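Local coordinates for protein phosphomethylpyrimidine kinase (Pyrococcus furiosus, PDB 2PB9) that probably joins a thiazole phosphate and a pyrimidine diphosphate into thiamine phosphate through this C-terminal ThiN domain, and phosphorylates hydroxymethylpyrimidine through its kinase part, at residues A[83-86]-A[91-94]. Numbering follows the deposited sequence.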
loop_
_atom_site.group_PDB
_atom_site.type_symbol
_atom_site.label_atom_id
_atom_site.label_comp_id
_atom_site.label_asym_id
_atom_site.label_seq_id
_atom_site.Cartn_x
_atom_site.Cartn_y
_atom_site.Cartn_z
ATOM N N LEU A 83 14.481 -18.575 -14.595
ATOM C CA LEU A 83 15.259 -19.641 -13.990
ATOM C C LEU A 83 14.351 -20.463 -13.076
ATOM O O LEU A 83 14.348 -21.692 -13.140
ATOM C CB LEU A 83 16.443 -19.033 -13.216
ATOM C CG LEU A 83 17.852 -19.625 -13.449
ATOM C CD1 LEU A 83 18.040 -20.032 -14.902
ATOM C CD2 LEU A 83 18.906 -18.605 -13.049
ATOM N N THR A 84 13.567 -19.779 -12.247
ATOM C CA THR A 84 12.637 -20.433 -11.326
ATOM C C THR A 84 11.535 -21.163 -12.098
ATOM O O THR A 84 11.103 -22.264 -11.728
ATOM C CB THR A 84 11.993 -19.390 -10.376
ATOM O OG1 THR A 84 12.973 -18.934 -9.440
ATOM C CG2 THR A 84 10.796 -19.977 -9.628
ATOM N N TYR A 85 11.082 -20.536 -13.175
ATOM C CA TYR A 85 10.036 -21.097 -14.013
ATOM C C TYR A 85 10.510 -22.428 -14.604
ATOM O O TYR A 85 9.740 -23.380 -14.699
ATOM C CB TYR A 85 9.706 -20.100 -15.121
ATOM C CG TYR A 85 8.518 -20.453 -15.974
ATOM C CD1 TYR A 85 7.265 -19.873 -15.738
ATOM C CD2 TYR A 85 8.658 -21.304 -17.072
ATOM C CE1 TYR A 85 6.184 -20.126 -16.582
ATOM C CE2 TYR A 85 7.591 -21.563 -17.927
ATOM C CZ TYR A 85 6.357 -20.970 -17.679
ATOM O OH TYR A 85 5.312 -21.218 -18.543
HETATM N N MSE A 86 11.785 -22.489 -14.989
HETATM C CA MSE A 86 12.359 -23.704 -15.568
HETATM C C MSE A 86 12.306 -24.885 -14.602
HETATM O O MSE A 86 12.271 -26.044 -15.019
HETATM C CB MSE A 86 13.803 -23.445 -16.013
HETATM C CG MSE A 86 13.891 -22.613 -17.290
HETATM SE SE MSE A 86 15.616 -21.787 -17.644
HETATM C CE MSE A 86 16.448 -23.201 -18.661
ATOM N N GLU A 91 11.938 -26.402 -20.445
ATOM C CA GLU A 91 12.055 -26.045 -21.854
ATOM C C GLU A 91 11.828 -24.557 -22.085
ATOM O O GLU A 91 12.185 -24.020 -23.130
ATOM C CB GLU A 91 11.050 -26.838 -22.690
ATOM C CG GLU A 91 11.226 -28.339 -22.586
ATOM C CD GLU A 91 12.557 -28.811 -23.151
ATOM O OE1 GLU A 91 13.610 -28.269 -22.737
ATOM O OE2 GLU A 91 12.550 -29.728 -24.006
ATOM N N TYR A 92 11.242 -23.883 -21.106
ATOM C CA TYR A 92 10.961 -22.467 -21.253
ATOM C C TYR A 92 12.033 -21.578 -20.663
ATOM O O TYR A 92 11.922 -21.125 -19.523
ATOM C CB TYR A 92 9.603 -22.151 -20.634
ATOM C CG TYR A 92 8.478 -22.789 -21.399
ATOM C CD1 TYR A 92 8.331 -24.177 -21.429
ATOM C CD2 TYR A 92 7.613 -22.015 -22.169
ATOM C CE1 TYR A 92 7.357 -24.783 -22.216
ATOM C CE2 TYR A 92 6.629 -22.609 -22.963
ATOM C CZ TYR A 92 6.511 -23.994 -22.982
ATOM O OH TYR A 92 5.560 -24.585 -23.777
ATOM N N ARG A 93 13.069 -21.319 -21.455
ATOM C CA ARG A 93 14.172 -20.491 -21.007
ATOM C C ARG A 93 14.225 -19.107 -21.604
ATOM O O ARG A 93 15.284 -18.482 -21.655
ATOM C CB ARG A 93 15.500 -21.196 -21.242
ATOM C CG ARG A 93 15.503 -22.166 -22.382
ATOM C CD ARG A 93 16.154 -23.441 -21.913
ATOM N NE ARG A 93 16.787 -24.148 -23.012
ATOM C CZ ARG A 93 17.817 -23.682 -23.708
ATOM N NH1 ARG A 93 18.343 -22.501 -23.417
ATOM N NH2 ARG A 93 18.317 -24.403 -24.699
ATOM N N SER A 94 13.077 -18.628 -22.060
ATOM C CA SER A 94 12.983 -17.293 -22.615
ATOM C C SER A 94 11.803 -16.631 -21.927
ATOM O O SER A 94 10.886 -17.308 -21.453
ATOM C CB SER A 94 12.742 -17.341 -24.123
ATOM O OG SER A 94 12.778 -16.030 -24.674
#
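Met86 and Tyr92 mark the closest backbone approach, with 6.0 Å from Met86 CA to Tyr92 CA, where the chain turns back past helix 77-86. No hydrogen bond joins residues 83-86 to residues 91-94; the contact is van der Waals packing, partly against the backbone of Tyr92. Tyr85 CE2 comes to 3.4 Å from Tyr92 CB. Tyr85 CG is anti to the backbone N (chi1 -172°), and this places CE2 beside Tyr92 CB. The two tyrosine rings are set obliquely, with planes at 56° and centroids 6.0 Å apart. Met86 is modelled as selenomethionine. Met86 CG sits 3.3 Å from Tyr92 O. Met86 SE passes 3.6 Å from Arg93 CB. The Met86 side chain bends at chi3 (90°) and carries the terminal CE to Arg93, beside both CB and CD. The guanidinium end of Arg93 leads away from the helix. This is a helix-to-strand connection in the ThiN domain: a short loop leaves helix 77-86 and enters strand 94-98, a middle strand of the mixed sheet. Arg93 pairs by backbone hydrogen bonding with Ser38, and Ser94 with Gly173, on the two neighbouring strands. Tyr85 also stacks on Phe172 and touches Ile143 and Ile147 of helix 138-149, and its hydroxyl is hydrogen-bonded to Pro154 O and Arg153 NH1. With an alanine here, Tyr92 CB would probably lose its packing partner and Pro154 O this hydrogen bond.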